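Local coordinates for F-actin-capping protein subunit alpha (Plasmodium berghei, PDB 7A0H) that forms an asymmetric homodimer that probably caps the fast-growing barbed ends of actin filaments, blocking subunit exchange there without severing them, at residues I112-K125 with S160-L173. Sequence-based numbering, arbitrary orientation.
Sequences ILEKYRVACNNKLK and SSVYASECENKYNL
Leu113 CD1 sits over one face of the Tyr171 ring, 4.1 Å from its centroid and 28° off its normal, the signature of a CH-pi contact. Leu113 CG (3.7 Å) and its second methyl CD2 (3.8 Å) both meet Ala164 CB on the neighbouring strand. Further along the helix, Val162 and Leu173 fill the interface. Leu173 splits its methyls, CD1 against Cys120 SG and CD2 against the backbone of Arg117, while Val162 CG2 sits 3.7 Å from Asn121 CA, so a side-chain methyl rests directly on the helix backbone.

Arg117 borders this apolar strip. With its chain bent at chi3, its guanidinium presents NH1 to Val162 O at 3.0 Å, a nearly straight bond (167°) with the oxygen close to the guanidinium plane. Side-on, NE and NH2 grip the two carboxylate oxygens of Glu114, and one water accepts from Val162 N, donates to Asn121 OD1 and takes a weak bond from NH1; Asn84 bonds both Arg117 and Asn121, so the group is held from several directions.

The solvent side is looser. Exposed Lys125 curls at its last torsion to bring NZ within 3.0 Å of Ser160 O, approaching from above the carbonyl plane, and within 3.3 Å of Ser160 OG. At the opposite end, the type I' turn from Cys167 to Lys170, poorly ordered from Cys167 to Asn169, projects beyond the helix.

Helix 112-125 thus lies antiparallel to strand 160-167, axes 7.7 Å apart at 165°, against an outermost strand of the five-stranded antiparallel sheet and its hairpin partner, beside helix 243-266: the helix-on-sheet packing of the capping protein fold.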
loop_
_atom_site.group_PDB
_atom_site.type_symbol
_atom_site.label_atom_id
_atom_site.label_comp_id
_atom_site.label_asym_id
_atom_site.label_seq_id
_atom_site.Cartn_x
_atom_site.Cartn_y
_atom_site.Cartn_z
ATOM N N ILE A 112 45.693 3.493 4.586
ATOM C CA ILE A 112 45.210 4.765 4.071
ATOM C C ILE A 112 43.690 4.721 3.838
ATOM O O ILE A 112 42.961 5.627 4.263
ATOM C CB ILE A 112 46.065 5.152 2.851
ATOM C CG1 ILE A 112 45.649 6.487 2.275
ATOM C CG2 ILE A 112 45.957 4.203 1.730
ATOM C CD1 ILE A 112 46.077 7.643 3.127
ATOM N N LEU A 113 43.168 3.622 3.313
ATOM C CA LEU A 113 41.712 3.470 3.169
ATOM C C LEU A 113 40.957 3.793 4.448
ATOM O O LEU A 113 39.949 4.503 4.450
ATOM C CB LEU A 113 41.393 2.027 2.790
ATOM C CG LEU A 113 39.914 1.694 2.633
ATOM C CD1 LEU A 113 39.343 2.530 1.470
ATOM C CD2 LEU A 113 39.767 0.238 2.394
ATOM N N GLU A 114 41.388 3.208 5.536
ATOM C CA GLU A 114 40.747 3.492 6.810
ATOM C C GLU A 114 40.844 4.978 7.122
ATOM O O GLU A 114 40.000 5.527 7.826
ATOM C CB GLU A 114 41.364 2.600 7.909
ATOM C CG GLU A 114 40.876 2.810 9.363
ATOM C CD GLU A 114 39.374 2.569 9.557
ATOM O OE1 GLU A 114 38.730 2.088 8.589
ATOM O OE2 GLU A 114 38.869 2.873 10.677
ATOM N N LYS A 115 41.876 5.651 6.649
ATOM C CA LYS A 115 41.976 7.077 6.945
ATOM C C LYS A 115 40.921 7.849 6.163
ATOM O O LYS A 115 40.237 8.727 6.706
ATOM C CB LYS A 115 43.383 7.559 6.581
ATOM C CG LYS A 115 44.501 7.232 7.565
ATOM C CD LYS A 115 45.835 7.897 7.102
ATOM C CE LYS A 115 47.035 7.510 7.979
ATOM N NZ LYS A 115 48.296 7.248 7.176
ATOM N N TYR A 116 40.663 7.440 4.927
ATOM C CA TYR A 116 39.534 8.013 4.205
ATOM C C TYR A 116 38.225 7.774 4.943
ATOM O O TYR A 116 37.421 8.705 5.096
ATOM C CB TYR A 116 39.510 7.388 2.824
ATOM C CG TYR A 116 40.426 8.037 1.803
ATOM C CD1 TYR A 116 40.027 9.152 1.078
ATOM C CD2 TYR A 116 41.689 7.554 1.579
ATOM C CE1 TYR A 116 40.849 9.743 0.106
ATOM C CE2 TYR A 116 42.509 8.122 0.634
ATOM C CZ TYR A 116 42.080 9.231 -0.086
ATOM O OH TYR A 116 42.866 9.796 -1.009
ATOM N N ARG A 117 38.011 6.522 5.427
ATOM C CA ARG A 117 36.759 6.145 6.096
ATOM C C ARG A 117 36.587 6.947 7.372
ATOM O O ARG A 117 35.477 7.428 7.690
ATOM C CB ARG A 117 36.751 4.615 6.403
ATOM C CG ARG A 117 35.305 4.046 6.845
ATOM C CD ARG A 117 35.367 2.715 7.660
ATOM N NE ARG A 117 35.959 2.994 8.956
ATOM C CZ ARG A 117 35.349 3.609 9.963
ATOM N NH1 ARG A 117 34.074 3.984 9.886
ATOM N NH2 ARG A 117 36.044 3.812 11.067
ATOM N N VAL A 118 37.662 7.051 8.143
ATOM C CA VAL A 118 37.561 7.780 9.406
ATOM C C VAL A 118 37.162 9.228 9.109
ATOM O O VAL A 118 36.218 9.759 9.726
ATOM C CB VAL A 118 38.858 7.695 10.199
ATOM C CG1 VAL A 118 38.851 8.664 11.323
ATOM C CG2 VAL A 118 39.075 6.194 10.824
ATOM N N ALA A 119 37.863 9.870 8.138
ATOM C CA ALA A 119 37.574 11.262 7.801
ATOM C C ALA A 119 36.147 11.401 7.270
ATOM O O ALA A 119 35.398 12.324 7.638
ATOM C CB ALA A 119 38.557 11.774 6.724
ATOM N N CYS A 120 35.762 10.532 6.347
ATOM C CA CYS A 120 34.387 10.629 5.900
ATOM C C CYS A 120 33.402 10.388 7.036
ATOM O O CYS A 120 32.355 11.035 7.077
ATOM C CB CYS A 120 34.113 9.672 4.807
ATOM S SG CYS A 120 34.879 10.033 3.193
ATOM N N ASN A 121 33.777 9.567 8.015
ATOM C CA ASN A 121 32.892 9.293 9.140
ATOM C C ASN A 121 32.698 10.546 9.989
ATOM O O ASN A 121 31.571 10.882 10.393
ATOM C CB ASN A 121 33.489 8.156 10.001
ATOM C CG ASN A 121 32.734 7.967 11.283
ATOM O OD1 ASN A 121 31.648 7.408 11.269
ATOM N ND2 ASN A 121 33.247 8.520 12.377
ATOM N N ASN A 122 33.803 11.220 10.330
ATOM C CA ASN A 122 33.721 12.440 11.143
ATOM C C ASN A 122 32.925 13.548 10.478
ATOM O O ASN A 122 32.135 14.232 11.141
ATOM C CB ASN A 122 35.120 12.985 11.427
ATOM C CG ASN A 122 35.952 11.960 12.106
ATOM O OD1 ASN A 122 35.387 10.947 12.570
ATOM N ND2 ASN A 122 37.245 12.173 12.178
ATOM N N LYS A 123 33.100 13.730 9.172
ATOM C CA LYS A 123 32.357 14.801 8.511
ATOM C C LYS A 123 30.862 14.432 8.428
ATOM O O LYS A 123 30.000 15.314 8.555
ATOM C CB LYS A 123 32.843 14.992 7.076
ATOM C CG LYS A 123 34.261 15.511 6.896
ATOM C CD LYS A 123 34.618 16.581 7.894
ATOM C CE LYS A 123 36.123 17.022 7.721
ATOM N NZ LYS A 123 36.390 18.079 8.772
ATOM N N LEU A 124 30.557 13.117 8.223
ATOM C CA LEU A 124 29.155 12.643 8.178
ATOM C C LEU A 124 28.496 12.876 9.502
ATOM O O LEU A 124 27.440 13.483 9.588
ATOM C CB LEU A 124 29.061 11.171 7.833
ATOM C CG LEU A 124 27.651 10.640 7.452
ATOM C CD1 LEU A 124 27.052 11.219 6.137
ATOM C CD2 LEU A 124 27.754 9.081 7.313
ATOM N N LYS A 125 29.166 12.541 10.573
ATOM C CA LYS A 125 28.564 12.841 11.862
ATOM C C LYS A 125 28.407 14.336 12.098
ATOM O O LYS A 125 27.381 14.779 12.645
ATOM C CB LYS A 125 29.378 12.174 12.985
ATOM C CG LYS A 125 29.079 10.558 12.904
ATOM C CD LYS A 125 29.613 9.734 14.005
ATOM C CE LYS A 125 29.426 8.249 13.670
ATOM N NZ LYS A 125 27.993 7.795 13.672
ATOM N N SER A 160 24.206 6.830 11.465
ATOM C CA SER A 160 25.017 7.076 10.283
ATOM C C SER A 160 26.301 6.266 10.415
ATOM O O SER A 160 26.823 6.101 11.528
ATOM C CB SER A 160 25.435 8.568 10.123
ATOM O OG SER A 160 26.108 9.054 11.335
ATOM N N SER A 161 26.900 5.934 9.266
ATOM C CA SER A 161 28.035 5.036 9.325
ATOM C C SER A 161 28.799 5.201 8.052
ATOM O O SER A 161 28.194 5.523 7.050
ATOM C CB SER A 161 27.544 3.548 9.451
ATOM O OG SER A 161 28.687 2.734 9.483
ATOM N N VAL A 162 30.096 4.914 8.047
ATOM C CA VAL A 162 30.807 4.842 6.774
ATOM C C VAL A 162 31.561 3.512 6.710
ATOM O O VAL A 162 32.286 3.151 7.660
ATOM C CB VAL A 162 31.786 6.029 6.538
ATOM C CG1 VAL A 162 32.356 5.891 5.143
ATOM C CG2 VAL A 162 31.070 7.488 6.528
ATOM N N TYR A 163 31.439 2.821 5.559
ATOM C CA TYR A 163 32.036 1.509 5.336
ATOM C C TYR A 163 33.074 1.545 4.222
ATOM O O TYR A 163 32.863 2.187 3.189
ATOM C CB TYR A 163 30.956 0.396 4.919
ATOM C CG TYR A 163 29.787 0.302 5.846
ATOM C CD1 TYR A 163 29.792 -0.606 6.930
ATOM C CD2 TYR A 163 28.728 1.154 5.707
ATOM C CE1 TYR A 163 28.755 -0.650 7.846
ATOM C CE2 TYR A 163 27.636 1.089 6.590
ATOM C CZ TYR A 163 27.637 0.198 7.643
ATOM O OH TYR A 163 26.559 0.164 8.541
ATOM N N ALA A 164 34.158 0.794 4.379
ATOM C CA ALA A 164 35.226 0.851 3.379
ATOM C C ALA A 164 35.631 -0.529 2.907
ATOM O O ALA A 164 35.767 -1.454 3.723
ATOM C CB ALA A 164 36.474 1.492 3.934
ATOM N N SER A 165 35.848 -0.656 1.595
ATOM C CA SER A 165 36.344 -1.912 1.029
ATOM C C SER A 165 37.262 -1.570 -0.128
ATOM O O SER A 165 37.277 -0.426 -0.618
ATOM C CB SER A 165 35.194 -2.857 0.572
ATOM O OG SER A 165 34.286 -2.140 -0.293
ATOM N N GLU A 166 37.975 -2.579 -0.606
ATOM C CA GLU A 166 39.126 -2.408 -1.496
ATOM C C GLU A 166 39.051 -3.537 -2.525
ATOM O O GLU A 166 39.399 -4.670 -2.209
ATOM C CB GLU A 166 40.428 -2.456 -0.712
ATOM C CG GLU A 166 41.664 -2.910 -1.524
ATOM C CD GLU A 166 42.977 -2.393 -0.939
ATOM O OE1 GLU A 166 42.987 -1.998 0.259
ATOM O OE2 GLU A 166 43.989 -2.361 -1.687
ATOM N N CYS A 167 38.629 -3.204 -3.747
ATOM C CA CYS A 167 38.382 -4.166 -4.826
ATOM C C CYS A 167 39.448 -4.006 -5.922
ATOM O O CYS A 167 39.323 -3.154 -6.808
ATOM C CB CYS A 167 36.950 -3.986 -5.371
ATOM S SG CYS A 167 36.287 -2.252 -5.646
ATOM N N GLU A 168 40.498 -4.834 -5.864
ATOM C CA GLU A 168 41.542 -4.877 -6.888
ATOM C C GLU A 168 42.360 -3.591 -6.887
ATOM O O GLU A 168 42.672 -3.041 -7.943
ATOM C CB GLU A 168 40.981 -5.137 -8.290
ATOM C CG GLU A 168 40.404 -6.547 -8.505
ATOM C CD GLU A 168 40.872 -7.218 -9.807
ATOM O OE1 GLU A 168 41.026 -6.489 -10.812
ATOM O OE2 GLU A 168 41.090 -8.462 -9.824
ATOM N N ASN A 169 42.687 -3.111 -5.686
ATOM C CA ASN A 169 43.404 -1.863 -5.418
ATOM C C ASN A 169 42.539 -0.621 -5.694
ATOM O O ASN A 169 42.989 0.505 -5.414
ATOM C CB ASN A 169 44.728 -1.807 -6.198
ATOM C CG ASN A 169 45.370 -0.432 -6.188
ATOM O OD1 ASN A 169 45.387 0.261 -5.161
ATOM N ND2 ASN A 169 45.885 -0.018 -7.344
ATOM N N LYS A 170 41.292 -0.786 -6.158
ATOM C CA LYS A 170 40.337 0.319 -6.223
ATOM C C LYS A 170 39.516 0.419 -4.935
ATOM O O LYS A 170 39.000 -0.583 -4.437
ATOM C CB LYS A 170 39.413 0.162 -7.431
ATOM C CG LYS A 170 38.730 1.459 -7.779
ATOM C CD LYS A 170 38.443 1.567 -9.276
ATOM C CE LYS A 170 37.848 2.927 -9.647
ATOM N NZ LYS A 170 36.838 2.822 -10.789
ATOM N N TYR A 171 39.433 1.626 -4.388
ATOM C CA TYR A 171 38.842 1.808 -3.081
ATOM C C TYR A 171 37.350 2.067 -3.194
ATOM O O TYR A 171 36.842 2.395 -4.261
ATOM C CB TYR A 171 39.410 2.962 -2.274
ATOM C CG TYR A 171 40.852 2.866 -1.871
ATOM C CD1 TYR A 171 41.488 1.626 -1.734
ATOM C CD2 TYR A 171 41.573 4.007 -1.608
ATOM C CE1 TYR A 171 42.814 1.546 -1.372
ATOM C CE2 TYR A 171 42.903 3.946 -1.248
ATOM C CZ TYR A 171 43.518 2.718 -1.122
ATOM O OH TYR A 171 44.838 2.673 -0.755
ATOM N N ASN A 172 36.649 1.899 -2.074
ATOM C CA ASN A 172 35.215 2.113 -2.137
ATOM C C ASN A 172 34.744 2.596 -0.784
ATOM O O ASN A 172 35.195 2.117 0.263
ATOM C CB ASN A 172 34.462 0.842 -2.557
ATOM C CG ASN A 172 32.996 1.112 -2.754
ATOM O OD1 ASN A 172 32.541 1.454 -3.863
ATOM N ND2 ASN A 172 32.243 1.066 -1.654
ATOM N N LEU A 173 33.944 3.604 -0.802
ATOM C CA LEU A 173 33.369 4.071 0.437
ATOM C C LEU A 173 31.861 4.190 0.266
ATOM O O LEU A 173 31.367 4.747 -0.731
ATOM C CB LEU A 173 33.982 5.389 0.835
ATOM C CG LEU A 173 35.439 5.509 1.273
ATOM C CD1 LEU A 173 35.732 7.055 1.108
ATOM C CD2 LEU A 173 35.679 5.085 2.663
HETATM O O HOH W 1 31.489 4.900 10.594
#